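Local coordinates for effector protein B, substrate of the Dot/Icm secretion system (Legionella drancourtii, PDB 4JVS) that probably acts through its GAP domain as a GTPase-activating protein, speeding GTP hydrolysis on a Rab GTPase of the host cell, at residues L26-E31 against R39-L44; H124-D129 against K159-A164; E252-P257 against N297-W302. One frame throughout, in Å; residues are numbered along the deposited sequence.

Interaction 1. Residues L26-E31 against R39-L44; sequences LQMEQE and RTWAGL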
ATOM      1  N   LEU A  26      26.203  -2.202   7.251  1.00 44.41           N
ATOM      2  CA  LEU A  26      25.583  -1.463   6.162  1.00 44.37           C
ATOM      3  C   LEU A  26      25.698   0.028   6.422  1.00 45.72           C
ATOM      4  O   LEU A  26      25.260   0.520   7.464  1.00 47.85           O
ATOM      5  CB  LEU A  26      24.117  -1.847   6.012  1.00 43.19           C
ATOM      6  CG  LEU A  26      23.837  -3.334   5.850  1.00 42.68           C
ATOM      7  CD1 LEU A  26      22.353  -3.532   5.700  1.00 39.24           C
ATOM      8  CD2 LEU A  26      24.606  -3.915   4.667  1.00 44.00           C
ATOM      9  N   GLN A  27      26.285   0.740   5.467  1.00 45.52           N
ATOM     10  CA  GLN A  27      26.473   2.180   5.588  1.00 47.37           C
ATOM     11  C   GLN A  27      25.893   2.938   4.403  1.00 47.80           C
ATOM     12  O   GLN A  27      25.885   2.431   3.276  1.00 48.60           O
ATOM     13  CB  GLN A  27      27.956   2.517   5.751  1.00 49.00           C
ATOM     14  CG  GLN A  27      28.412   2.582   7.200  1.00 51.16           C
ATOM     15  CD  GLN A  27      29.814   3.129   7.338  1.00 52.61           C
ATOM     16  OE1 GLN A  27      30.765   2.583   6.764  1.00 54.90           O
ATOM     17  NE2 GLN A  27      29.956   4.216   8.094  1.00 47.36           N
ATOM     18  N   MET A  28      25.441   4.157   4.629  1.00 45.40           N
ATOM     19  CA  MET A  28      24.833   4.922   3.571  1.00 48.22           C
ATOM     20  C   MET A  28      25.725   6.012   3.071  1.00 51.17           C
ATOM     21  O   MET A  28      26.250   6.797   3.809  1.00 49.59           O
ATOM     22  CB  MET A  28      23.527   5.489   4.009  1.00 47.70           C
ATOM     23  CG  MET A  28      22.521   4.433   4.334  1.00 48.03           C
ATOM     24  SD  MET A  28      20.897   5.117   4.307  1.00 53.94           S
ATOM     25  CE  MET A  28      20.913   6.050   2.802  1.00 39.89           C
ATOM     26  N   GLU A  29      25.877   6.019   1.765  1.00 56.89           N
ATOM     27  CA  GLU A  29      26.968   6.647   1.080  1.00 63.13           C
ATOM     28  C   GLU A  29      26.894   8.145   0.921  1.00 72.10           C
ATOM     29  O   GLU A  29      25.871   8.769   1.137  1.00 68.45           O
ATOM     30  CB  GLU A  29      27.216   5.979  -0.260  1.00 63.04           C
ATOM     31  CG  GLU A  29      26.415   4.720  -0.500  1.00 59.62           C
ATOM     32  CD  GLU A  29      27.250   3.616  -1.086  1.00 60.33           C
ATOM     33  OE1 GLU A  29      27.445   3.587  -2.301  1.00 59.94           O
ATOM     34  OE2 GLU A  29      27.719   2.778  -0.320  1.00 59.29           O
ATOM     35  N   GLN A  30      28.015   8.715   0.522  1.00 76.38           N
ATOM     36  CA  GLN A  30      28.200  10.132   0.617  1.00 77.68           C
ATOM     37  C   GLN A  30      27.148  10.864  -0.170  1.00 78.97           C
ATOM     38  O   GLN A  30      26.587  11.825   0.307  1.00 81.33           O
ATOM     39  CB  GLN A  30      29.587  10.490   0.083  1.00 76.29           C
ATOM     40  CG  GLN A  30      29.695  10.569  -1.433  1.00 73.46           C
ATOM     41  CD  GLN A  30      30.654  11.654  -1.898  1.00 69.66           C
ATOM     42  OE1 GLN A  30      30.248  12.753  -2.245  1.00 64.04           O
ATOM     43  NE2 GLN A  30      31.932  11.337  -1.908  1.00 63.52           N
ATOM     44  N   GLU A  31      26.882  10.446  -1.389  1.00 75.38           N
ATOM     45  CA  GLU A  31      25.687  10.895  -2.039  1.00 74.17           C
ATOM     46  C   GLU A  31      25.279   9.860  -3.030  1.00 71.75           C
ATOM     47  O   GLU A  31      24.585  10.156  -3.968  1.00 71.99           O
ATOM     48  CB  GLU A  31      25.856  12.289  -2.643  1.00 77.38           C
ATOM     49  CG  GLU A  31      24.812  12.692  -3.686  1.00 78.69           C
ATOM     50  CD  GLU A  31      23.576  13.353  -3.108  1.00 80.11           C
ATOM     51  OE1 GLU A  31      23.260  13.114  -1.931  1.00 79.95           O
ATOM     52  OE2 GLU A  31      22.903  14.096  -3.832  1.00 73.95           O
ATOM     53  N   ARG A  39      24.184  -2.426  -4.722  1.00 45.25           N
ATOM     54  CA  ARG A  39      25.326  -3.143  -5.277  1.00 45.41           C
ATOM     55  C   ARG A  39      26.381  -3.328  -4.193  1.00 45.34           C
ATOM     56  O   ARG A  39      26.869  -4.436  -3.970  1.00 43.98           O
ATOM     57  CB  ARG A  39      25.925  -2.362  -6.446  1.00 48.16           C
ATOM     58  CG  ARG A  39      26.915  -3.152  -7.309  1.00 47.93           C
ATOM     59  CD  ARG A  39      28.008  -2.234  -7.881  1.00 52.43           C
ATOM     60  NE  ARG A  39      29.152  -2.115  -6.969  1.00 56.92           N
ATOM     61  CZ  ARG A  39      29.583  -0.987  -6.403  1.00 55.86           C
ATOM     62  NH1 ARG A  39      28.987   0.179  -6.641  1.00 51.02           N
ATOM     63  NH2 ARG A  39      30.630  -1.029  -5.593  1.00 55.22           N
ATOM     64  N   THR A  40      26.704  -2.229  -3.513  1.00 46.89           N
ATOM     65  CA  THR A  40      27.630  -2.241  -2.384  1.00 45.79           C
ATOM     66  C   THR A  40      27.222  -3.233  -1.306  1.00 43.49           C
ATOM     67  O   THR A  40      28.013  -4.087  -0.906  1.00 44.71           O
ATOM     68  CB  THR A  40      27.756  -0.854  -1.735  1.00 45.18           C
ATOM     69  OG1 THR A  40      28.385   0.053  -2.648  1.00 45.38           O
ATOM     70  CG2 THR A  40      28.588  -0.940  -0.475  1.00 40.86           C
ATOM     71  N   TRP A  41      25.986  -3.123  -0.834  1.00 45.05           N
ATOM     72  CA  TRP A  41      25.524  -3.986   0.254  1.00 44.81           C
ATOM     73  C   TRP A  41      25.473  -5.462  -0.130  1.00 41.44           C
ATOM     74  O   TRP A  41      25.887  -6.325   0.648  1.00 40.18           O
ATOM     75  CB  TRP A  41      24.177  -3.507   0.797  1.00 42.25           C
ATOM     76  CG  TRP A  41      24.274  -2.184   1.484  1.00 41.71           C
ATOM     77  CD1 TRP A  41      25.417  -1.513   1.818  1.00 41.80           C
ATOM     78  CD2 TRP A  41      23.185  -1.357   1.909  1.00 43.86           C
ATOM     79  NE1 TRP A  41      25.106  -0.323   2.431  1.00 43.83           N
ATOM     80  CE2 TRP A  41      23.745  -0.201   2.497  1.00 43.39           C
ATOM     81  CE3 TRP A  41      21.791  -1.477   1.842  1.00 42.45           C
ATOM     82  CZ2 TRP A  41      22.959   0.821   3.022  1.00 41.55           C
ATOM     83  CZ3 TRP A  41      21.015  -0.460   2.363  1.00 40.80           C
ATOM     84  CH2 TRP A  41      21.602   0.674   2.946  1.00 40.22           C
ATOM     85  N   ALA A  42      24.976  -5.746  -1.330  1.00 42.50           N
ATOM     86  CA  ALA A  42      24.920  -7.122  -1.811  1.00 42.59           C
ATOM     87  C   ALA A  42      26.320  -7.733  -1.858  1.00 44.65           C
ATOM     88  O   ALA A  42      26.492  -8.923  -1.612  1.00 49.13           O
ATOM     89  CB  ALA A  42      24.256  -7.192  -3.173  1.00 39.55           C
ATOM     90  N   GLY A  43      27.317  -6.907  -2.161  1.00 42.47           N
ATOM     91  CA  GLY A  43      28.695  -7.346  -2.184  1.00 42.03           C
ATOM     92  C   GLY A  43      29.208  -7.706  -0.803  1.00 46.99           C
ATOM     93  O   GLY A  43      29.825  -8.759  -0.621  1.00 47.38           O
ATOM     94  N   LEU A  44      28.952  -6.827   0.167  1.00 47.41           N
ATOM     95  CA  LEU A  44      29.335  -7.054   1.557  1.00 46.19           C
ATOM     96  C   LEU A  44      28.652  -8.286   2.155  1.00 46.14           C
ATOM     97  O   LEU A  44      29.228  -8.993   2.979  1.00 48.38           O
ATOM     98  CB  LEU A  44      28.991  -5.832   2.413  1.00 46.07           C
ATOM     99  CG  LEU A  44      29.807  -4.547   2.306  1.00 41.59           C
ATOM    100  CD1 LEU A  44      29.257  -3.499   3.250  1.00 42.65           C
ATOM    101  CD2 LEU A  44      31.242  -4.839   2.641  1.00 45.28           C
TER

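Interaction 2. Residues H124-D129 against K159-A164; sequences HLSIVD and KMQRLA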
ATOM      1  N   HIS A 124       3.083   6.965  -7.333  1.00 32.62           N
ATOM      2  CA  HIS A 124       2.160   6.943  -6.207  1.00 31.05           C
ATOM      3  C   HIS A 124       2.098   5.595  -5.519  1.00 32.23           C
ATOM      4  O   HIS A 124       2.073   5.515  -4.287  1.00 33.62           O
ATOM      5  CB  HIS A 124       0.760   7.349  -6.656  1.00 32.87           C
ATOM      6  CG  HIS A 124       0.512   8.821  -6.588  1.00 34.26           C
ATOM      7  ND1 HIS A 124       1.228   9.656  -5.759  1.00 36.01           N
ATOM      8  CD2 HIS A 124      -0.363   9.611  -7.254  1.00 34.98           C
ATOM      9  CE1 HIS A 124       0.808  10.899  -5.919  1.00 37.28           C
ATOM     10  NE2 HIS A 124      -0.159  10.898  -6.818  1.00 37.17           N
ATOM     11  N   LEU A 125       2.072   4.542  -6.330  1.00 32.63           N
ATOM     12  CA  LEU A 125       1.860   3.185  -5.851  1.00 32.90           C
ATOM     13  C   LEU A 125       3.133   2.554  -5.329  1.00 35.55           C
ATOM     14  O   LEU A 125       3.117   1.398  -4.901  1.00 36.95           O
ATOM     15  CB  LEU A 125       1.306   2.305  -6.971  1.00 32.18           C
ATOM     16  CG  LEU A 125      -0.101   2.684  -7.413  1.00 32.34           C
ATOM     17  CD1 LEU A 125      -0.578   1.827  -8.586  1.00 32.49           C
ATOM     18  CD2 LEU A 125      -1.022   2.573  -6.229  1.00 28.95           C
ATOM     19  N   SER A 126       4.237   3.295  -5.368  1.00 34.29           N
ATOM     20  CA  SER A 126       5.520   2.699  -5.024  1.00 34.56           C
ATOM     21  C   SER A 126       6.483   3.580  -4.218  1.00 36.84           C
ATOM     22  O   SER A 126       7.545   3.117  -3.809  1.00 38.94           O
ATOM     23  CB  SER A 126       6.189   2.169  -6.289  1.00 36.19           C
ATOM     24  OG  SER A 126       5.454   1.065  -6.808  1.00 38.03           O
ATOM     25  N   ILE A 127       6.116   4.834  -3.969  1.00 35.72           N
ATOM     26  CA  ILE A 127       6.953   5.710  -3.159  1.00 35.26           C
ATOM     27  C   ILE A 127       6.826   5.412  -1.660  1.00 36.97           C
ATOM     28  O   ILE A 127       5.726   5.286  -1.121  1.00 37.76           O
ATOM     29  CB  ILE A 127       6.714   7.208  -3.486  1.00 35.29           C
ATOM     30  CG1 ILE A 127       7.565   7.604  -4.696  1.00 38.24           C
ATOM     31  CG2 ILE A 127       7.075   8.099  -2.302  1.00 33.66           C
ATOM     32  CD1 ILE A 127       7.450   9.048  -5.094  1.00 39.85           C
ATOM     33  N   VAL A 128       7.972   5.275  -1.005  1.00 36.96           N
ATOM     34  CA  VAL A 128       8.017   4.959   0.410  1.00 36.74           C
ATOM     35  C   VAL A 128       8.077   6.242   1.219  1.00 37.27           C
ATOM     36  O   VAL A 128       9.013   7.028   1.075  1.00 38.01           O
ATOM     37  CB  VAL A 128       9.253   4.103   0.758  1.00 35.85           C
ATOM     38  CG1 VAL A 128       9.132   3.553   2.154  1.00 35.79           C
ATOM     39  CG2 VAL A 128       9.410   2.976  -0.237  1.00 36.35           C
ATOM     40  N   ASP A 129       7.075   6.446   2.067  1.00 36.40           N
ATOM     41  CA  ASP A 129       7.008   7.621   2.921  1.00 36.56           C
ATOM     42  C   ASP A 129       8.157   7.604   3.910  1.00 37.35           C
ATOM     43  O   ASP A 129       8.241   6.708   4.751  1.00 37.84           O
ATOM     44  CB  ASP A 129       5.683   7.637   3.686  1.00 40.33           C
ATOM     45  CG  ASP A 129       5.494   8.905   4.491  1.00 43.35           C
ATOM     46  OD1 ASP A 129       4.992   8.822   5.638  1.00 42.07           O
ATOM     47  OD2 ASP A 129       5.850   9.984   3.963  1.00 43.56           O
ATOM     48  N   LYS A 159       7.073  -4.323 -15.326  1.00 41.49           N
ATOM     49  CA  LYS A 159       8.500  -4.392 -15.028  1.00 40.97           C
ATOM     50  C   LYS A 159       8.944  -3.281 -14.080  1.00 40.91           C
ATOM     51  O   LYS A 159       9.757  -3.513 -13.182  1.00 40.89           O
ATOM     52  CB  LYS A 159       9.330  -4.389 -16.318  1.00 40.84           C
ATOM     53  CG  LYS A 159       9.245  -5.712 -17.080  1.00 47.36           C
ATOM     54  CD  LYS A 159       9.883  -5.656 -18.464  1.00 49.43           C
ATOM     55  CE  LYS A 159       9.690  -6.967 -19.226  1.00 47.85           C
ATOM     56  NZ  LYS A 159      10.344  -6.929 -20.565  1.00 51.76           N
ATOM     57  N   MET A 160       8.398  -2.082 -14.286  1.00 40.90           N
ATOM     58  CA  MET A 160       8.725  -0.912 -13.480  1.00 38.95           C
ATOM     59  C   MET A 160       8.193  -1.083 -12.075  1.00 39.98           C
ATOM     60  O   MET A 160       8.873  -0.778 -11.096  1.00 41.23           O
ATOM     61  CB  MET A 160       8.087   0.332 -14.081  1.00 39.54           C
ATOM     62  CG  MET A 160       8.511   0.606 -15.502  1.00 43.59           C
ATOM     63  SD  MET A 160      10.253   1.027 -15.622  1.00 43.39           S
ATOM     64  CE  MET A 160      10.523   0.675 -17.358  1.00 42.90           C
ATOM     65  N   GLN A 161       6.961  -1.564 -11.986  1.00 38.75           N
ATOM     66  CA  GLN A 161       6.311  -1.777 -10.705  1.00 38.71           C
ATOM     67  C   GLN A 161       7.036  -2.870  -9.922  1.00 39.59           C
ATOM     68  O   GLN A 161       7.056  -2.877  -8.690  1.00 40.87           O
ATOM     69  CB  GLN A 161       4.846  -2.138 -10.944  1.00 38.57           C
ATOM     70  CG  GLN A 161       4.050  -2.443  -9.712  1.00 38.75           C
ATOM     71  CD  GLN A 161       2.787  -1.628  -9.641  1.00 42.36           C
ATOM     72  OE1 GLN A 161       2.842  -0.402  -9.555  1.00 47.03           O
ATOM     73  NE2 GLN A 161       1.634  -2.298  -9.678  1.00 42.86           N
ATOM     74  N   ARG A 162       7.697  -3.732 -10.634  1.00 39.44           N
ATOM     75  CA  ARG A 162       8.307  -4.888 -10.065  1.00 41.49           C
ATOM     76  C   ARG A 162       9.637  -4.515  -9.510  1.00 40.00           C
ATOM     77  O   ARG A 162      10.052  -5.034  -8.516  1.00 41.25           O
ATOM     78  CB  ARG A 162       8.446  -5.885 -11.191  1.00 43.02           C
ATOM     79  CG  ARG A 162       8.785  -7.255 -10.871  1.00 46.36           C
ATOM     80  CD  ARG A 162       8.782  -8.013 -12.133  1.00 50.37           C
ATOM     81  NE  ARG A 162       7.433  -8.434 -12.449  1.00 57.19           N
ATOM     82  CZ  ARG A 162       6.997  -8.734 -13.658  1.00 54.38           C
ATOM     83  NH1 ARG A 162       7.795  -8.640 -14.688  1.00 50.23           N
ATOM     84  NH2 ARG A 162       5.750  -9.108 -13.823  1.00 52.90           N
ATOM     85  N   LEU A 163      10.315  -3.622 -10.194  1.00 37.83           N
ATOM     86  CA  LEU A 163      11.562  -3.031  -9.717  1.00 39.15           C
ATOM     87  C   LEU A 163      11.276  -2.156  -8.503  1.00 36.40           C
ATOM     88  O   LEU A 163      12.043  -2.098  -7.547  1.00 33.02           O
ATOM     89  CB  LEU A 163      12.185  -2.176 -10.829  1.00 40.34           C
ATOM     90  CG  LEU A 163      13.347  -1.250 -10.451  1.00 41.05           C
ATOM     91  CD1 LEU A 163      14.629  -2.035 -10.226  1.00 37.98           C
ATOM     92  CD2 LEU A 163      13.551  -0.141 -11.485  1.00 40.28           C
ATOM     93  N   ALA A 164      10.146  -1.471  -8.575  1.00 38.16           N
ATOM     94  CA  ALA A 164       9.683  -0.600  -7.512  1.00 36.74           C
ATOM     95  C   ALA A 164       9.461  -1.395  -6.240  1.00 36.36           C
ATOM     96  O   ALA A 164       9.992  -1.052  -5.183  1.00 35.42           O
ATOM     97  CB  ALA A 164       8.397   0.074  -7.938  1.00 33.24           C
TER

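Interaction 3. Residues E252-P257 against N297-W302; sequences EELNAP and NKICQW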
ATOM      1  N   GLU A 252      -3.160  17.539  -6.030  1.00 36.45           N
ATOM      2  CA  GLU A 252      -2.100  16.922  -6.810  1.00 37.51           C
ATOM      3  C   GLU A 252      -1.218  18.002  -7.430  1.00 41.00           C
ATOM      4  O   GLU A 252       0.010  17.910  -7.395  1.00 42.24           O
ATOM      5  CB  GLU A 252      -2.705  16.021  -7.892  1.00 36.78           C
ATOM      6  CG  GLU A 252      -1.718  15.095  -8.588  1.00 35.36           C
ATOM      7  CD  GLU A 252      -1.032  14.131  -7.641  1.00 36.20           C
ATOM      8  OE1 GLU A 252      -1.735  13.434  -6.864  1.00 36.44           O
ATOM      9  OE2 GLU A 252       0.220  14.083  -7.671  1.00 36.48           O
ATOM     10  N   GLU A 253      -1.857  19.033  -7.978  1.00 42.52           N
ATOM     11  CA  GLU A 253      -1.157  20.125  -8.652  1.00 41.41           C
ATOM     12  C   GLU A 253      -0.203  20.885  -7.725  1.00 39.76           C
ATOM     13  O   GLU A 253       0.838  21.357  -8.157  1.00 42.51           O
ATOM     14  CB  GLU A 253      -2.170  21.074  -9.312  1.00 41.07           C
ATOM     15  CG  GLU A 253      -2.940  20.446 -10.479  1.00 40.20           C
ATOM     16  CD  GLU A 253      -2.019  19.974 -11.591  1.00 43.54           C
ATOM     17  OE1 GLU A 253      -1.060  20.700 -11.916  1.00 46.63           O
ATOM     18  OE2 GLU A 253      -2.233  18.874 -12.141  1.00 44.34           O
ATOM     19  N   LEU A 254      -0.553  20.981  -6.449  1.00 40.77           N
ATOM     20  CA  LEU A 254       0.302  21.628  -5.448  1.00 40.94           C
ATOM     21  C   LEU A 254       1.663  20.942  -5.233  1.00 41.12           C
ATOM     22  O   LEU A 254       2.591  21.542  -4.675  1.00 43.99           O
ATOM     23  CB  LEU A 254      -0.450  21.768  -4.118  1.00 36.72           C
ATOM     24  CG  LEU A 254      -0.954  23.179  -3.800  1.00 38.66           C
ATOM     25  CD1 LEU A 254      -1.238  23.951  -5.067  1.00 45.09           C
ATOM     26  CD2 LEU A 254      -2.196  23.126  -2.951  1.00 42.43           C
ATOM     27  N   ASN A 255       1.781  19.692  -5.674  1.00 39.31           N
ATOM     28  CA  ASN A 255       3.064  18.992  -5.681  1.00 39.13           C
ATOM     29  C   ASN A 255       4.064  19.595  -6.681  1.00 44.42           C
ATOM     30  O   ASN A 255       5.266  19.304  -6.637  1.00 43.11           O
ATOM     31  CB  ASN A 255       2.855  17.511  -5.991  1.00 37.66           C
ATOM     32  CG  ASN A 255       2.055  16.799  -4.922  1.00 37.69           C
ATOM     33  OD1 ASN A 255       2.140  17.137  -3.743  1.00 38.92           O
ATOM     34  ND2 ASN A 255       1.278  15.799  -5.327  1.00 38.43           N
ATOM     35  N   ALA A 256       3.556  20.431  -7.582  1.00 45.76           N
ATOM     36  CA  ALA A 256       4.382  21.086  -8.594  1.00 48.24           C
ATOM     37  C   ALA A 256       4.859  22.455  -8.108  1.00 51.74           C
ATOM     38  O   ALA A 256       4.116  23.172  -7.428  1.00 50.52           O
ATOM     39  CB  ALA A 256       3.610  21.213  -9.914  1.00 44.50           C
ATOM     40  N   PRO A 257       6.097  22.833  -8.481  1.00 56.37           N
ATOM     41  CA  PRO A 257       6.755  24.037  -7.953  1.00 58.72           C
ATOM     42  C   PRO A 257       6.173  25.333  -8.517  1.00 59.72           C
ATOM     43  O   PRO A 257       6.449  26.412  -7.985  1.00 59.81           O
ATOM     44  CB  PRO A 257       8.197  23.874  -8.432  1.00 58.22           C
ATOM     45  CG  PRO A 257       8.059  23.135  -9.740  1.00 59.27           C
ATOM     46  CD  PRO A 257       6.902  22.182  -9.538  1.00 55.96           C
ATOM     47  N   ASN A 297      -4.706  25.452   2.603  1.00 42.88           N
ATOM     48  CA  ASN A 297      -4.380  26.870   2.734  1.00 43.22           C
ATOM     49  C   ASN A 297      -3.904  27.521   1.437  1.00 46.04           C
ATOM     50  O   ASN A 297      -4.376  28.598   1.078  1.00 47.05           O
ATOM     51  CB  ASN A 297      -3.363  27.099   3.853  1.00 44.51           C
ATOM     52  CG  ASN A 297      -3.962  26.884   5.227  1.00 55.15           C
ATOM     53  OD1 ASN A 297      -5.177  26.982   5.396  1.00 61.28           O
ATOM     54  ND2 ASN A 297      -3.118  26.586   6.217  1.00 56.98           N
ATOM     55  N   LYS A 298      -2.969  26.861   0.751  1.00 44.87           N
ATOM     56  CA  LYS A 298      -2.480  27.284  -0.565  1.00 41.95           C
ATOM     57  C   LYS A 298      -3.627  27.468  -1.553  1.00 43.39           C
ATOM     58  O   LYS A 298      -3.717  28.475  -2.236  1.00 45.57           O
ATOM     59  CB  LYS A 298      -1.506  26.241  -1.115  1.00 40.58           C
ATOM     60  CG  LYS A 298      -0.057  26.694  -1.242  1.00 46.58           C
ATOM     61  CD  LYS A 298       0.233  27.341  -2.592  1.00 47.72           C
ATOM     62  CE  LYS A 298       1.737  27.613  -2.784  1.00 53.70           C
ATOM     63  NZ  LYS A 298       2.551  26.383  -3.057  1.00 49.31           N
ATOM     64  N   ILE A 299      -4.504  26.476  -1.620  1.00 44.09           N
ATOM     65  CA  ILE A 299      -5.625  26.491  -2.548  1.00 44.62           C
ATOM     66  C   ILE A 299      -6.539  27.694  -2.317  1.00 46.05           C
ATOM     67  O   ILE A 299      -6.959  28.349  -3.264  1.00 46.65           O
ATOM     68  CB  ILE A 299      -6.425  25.176  -2.443  1.00 46.83           C
ATOM     69  CG1 ILE A 299      -5.625  24.022  -3.053  1.00 41.73           C
ATOM     70  CG2 ILE A 299      -7.779  25.312  -3.111  1.00 47.54           C
ATOM     71  CD1 ILE A 299      -6.199  22.664  -2.746  1.00 41.02           C
ATOM     72  N   CYS A 300      -6.827  27.993  -1.055  1.00 49.72           N
ATOM     73  CA  CYS A 300      -7.637  29.162  -0.716  1.00 49.58           C
ATOM     74  C   CYS A 300      -6.919  30.465  -1.053  1.00 48.16           C
ATOM     75  O   CYS A 300      -7.511  31.370  -1.626  1.00 50.48           O
ATOM     76  CB  CYS A 300      -8.055  29.136   0.762  1.00 50.89           C
ATOM     77  SG  CYS A 300      -9.149  27.750   1.173  1.00 52.33           S
ATOM     78  N   GLN A 301      -5.639  30.557  -0.704  1.00 49.11           N
ATOM     79  CA  GLN A 301      -4.865  31.756  -1.007  1.00 51.12           C
ATOM     80  C   GLN A 301      -4.699  31.956  -2.520  1.00 50.17           C
ATOM     81  O   GLN A 301      -4.369  33.049  -2.976  1.00 52.73           O
ATOM     82  CB  GLN A 301      -3.494  31.731  -0.301  1.00 52.16           C
ATOM     83  CG  GLN A 301      -3.546  31.755   1.246  1.00 58.83           C
ATOM     84  CD  GLN A 301      -3.926  33.117   1.855  1.00 63.75           C
ATOM     85  OE1 GLN A 301      -4.458  33.995   1.176  1.00 64.26           O
ATOM     86  NE2 GLN A 301      -3.644  33.284   3.149  1.00 64.79           N
ATOM     87  N   TRP A 302      -4.940  30.900  -3.293  1.00 48.05           N
ATOM     88  CA  TRP A 302      -4.827  30.959  -4.745  1.00 47.30           C
ATOM     89  C   TRP A 302      -6.151  31.279  -5.438  1.00 48.59           C
ATOM     90  O   TRP A 302      -6.156  31.766  -6.570  1.00 47.09           O
ATOM     91  CB  TRP A 302      -4.223  29.666  -5.300  1.00 44.95           C
ATOM     92  CG  TRP A 302      -2.735  29.661  -5.276  1.00 44.66           C
ATOM     93  CD1 TRP A 302      -1.930  30.535  -4.612  1.00 46.47           C
ATOM     94  CD2 TRP A 302      -1.863  28.741  -5.949  1.00 46.25           C
ATOM     95  NE1 TRP A 302      -0.609  30.220  -4.825  1.00 48.69           N
ATOM     96  CE2 TRP A 302      -0.539  29.124  -5.644  1.00 47.03           C
ATOM     97  CE3 TRP A 302      -2.072  27.631  -6.775  1.00 46.04           C
ATOM     98  CZ2 TRP A 302       0.571  28.443  -6.141  1.00 48.08           C
ATOM     99  CZ3 TRP A 302      -0.966  26.953  -7.269  1.00 51.43           C
ATOM    100  CH2 TRP A 302       0.339  27.364  -6.951  1.00 50.58           C
TER

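Interaction 1. Residues L26-E31 against R39-L44
Leu26 and Trp41 meet where the loop leading into helix 34-45 folds back along that same helix, in the N-terminal subdomain of the GAP domain. Their side chains cross at about a right angle. CD2 of Leu26 sits over one face of the indole, 3.9 Å from the centre of the five-membered ring, a CH-pi contact whose shortest distance is 3.6 Å to Trp41 CG. CB of Leu26 covers the same ring system nearer its rim, 3.9 Å from Trp41 CE2. Trp41 carries its CG beside the backbone N and anti to the carbonyl carbon (chi1 -67°), which reaches the indole out from the helix to the loop.

The edge of the indole has a different task. Its NE1 donates to the backbone oxygen Gln27 O at 3.0 Å. The bond is bent, with an N-H...O angle of 140°; the acceptor lies near the ring plane, while the donor is tilted 33° from the plane of the carbonyl. Farther round the edge, Met28 CG comes in at 3.9 Å from Trp41 CZ2. Beside the indole, Glu29 and Thr40 slide past each other in opposite directions, and Glu29 OE2 is 3.6 Å from Thr40 OG1, whose hydrogen bond goes instead to Glu36 O one turn back. Leu174 of helix 156-177 packs on both Leu26 and Trp41.

One aromatic residue thus holds the loop in two ways: its face supplies apolar packing, and its single N-H gives a partner to a loop carbonyl and limits the rotation of the ring.

Interaction 2. Residues H124-D129 against K159-A164
A loop-on-helix contact buried in the mainly helical N-terminal subdomain of the GAP domain joins the loop after helix 118-124 to the long helix 156-177. The backbones come closest at Ser126 and Ala164, whose CA atoms are 5.9 Å apart. Such closeness suits the two small side chains: Ser126 CB lies 3.5 Å from Ala164 CB.

One helical turn earlier, Gln161 adds the longer side chain. Its CG stands anti to the backbone N (chi1 178°) and the chain bends at chi2, so that the amide ends up beside the loop, where OE1 lies 4.0 Å from Leu125 CB in a loose contact. The other end of that amide has a firmer partner, since NE2 is hydrogen-bonded to Ser145 OG of helix 142-151, which also packs on Leu125.

The site lies at the interface with the partner protein. Basic side-chain contacts from that other chain cover Leu125, Ser126 and Gln161, and the Leu125 side chain is about 9 Å from the bound aluminum fluoride. Within this small surface the shortest approach is that of Ser126 OG, 3.3 Å from the methyl carbon CB of Ala164.

Interaction 3. Residues E252-P257 against N297-W302
Leu254 carries this turn-on-helix contact in the C-terminal subdomain of the GAP domain. It sits in the type I beta turn from Glu253 to Ala256, at the end of helix 243-253, with the end of its side chain lying against helix 292-306. Its two methyls divide the work. CD2 lies 3.5 Å from Ile299 CG1 and 3.7 Å from Lys298 CB, so that it rests on two successive residues of the helix. CD1 points to the next turn and touches the indole of Trp302 obliquely, 3.7 Å from CZ3. The side chains of Leu254 and Trp302 run past each other in opposite directions, whereas Leu254 crosses Ile299 at a slant.

Neighbours on the helix complete the receiving surface. Ile299 places CG1 anti to its carbonyl carbon (chi1 -72°), with the branch turned to the leucine. Lys298 folds along the helix, bending at chi2, and its CD hangs 3.5 Å above one face of Trp302, near the rim. Thus the lysine offers its aliphatic carbons to both the leucine and the indole. Beyond them, Ile263 of helix 261-267 packs on Leu254 and Met264 of that helix on Trp302, while Trp273 and Leu280 of helix 271-280 pack on Ile299.

What positions the leucine is the turn itself, closed by the backbone bond from Ala256 N to Glu253 O at 2.9 Å. Asn255, within the turn, links it in two directions: OD1 accepts from Lys295 NZ of helix 292-306, and the amide nitrogen returns to the preceding helix. There Glu252, whose OE1 is hydrogen-bonded to Tyr116 OH, receives Asn255 ND2 on OE2 at 3.1 Å, from above the carboxylate plane, the oxygen lying in the plane of the asparagine amide.

The three contacts follow one another along the chain without interleaving. Interactions 1 and 2 share the N-terminal subdomain, their centres 21 Å apart, and helix 156-177 connects them: it provides one side of interaction 2 and, through Leu174, backs interaction 1. Interaction 3 belongs to the C-terminal subdomain, with its centre 25 Å from that of interaction 2 and 38 Å from that of interaction 1. The two subdomains nevertheless meet directly, His124 NE2 lying 3.0 Å from Glu252 OE1 in a probable hydrogen bond. Of the three, interaction 2 borders the partner protein, with the Leu125 side chain about 12 Å from the bound GDP.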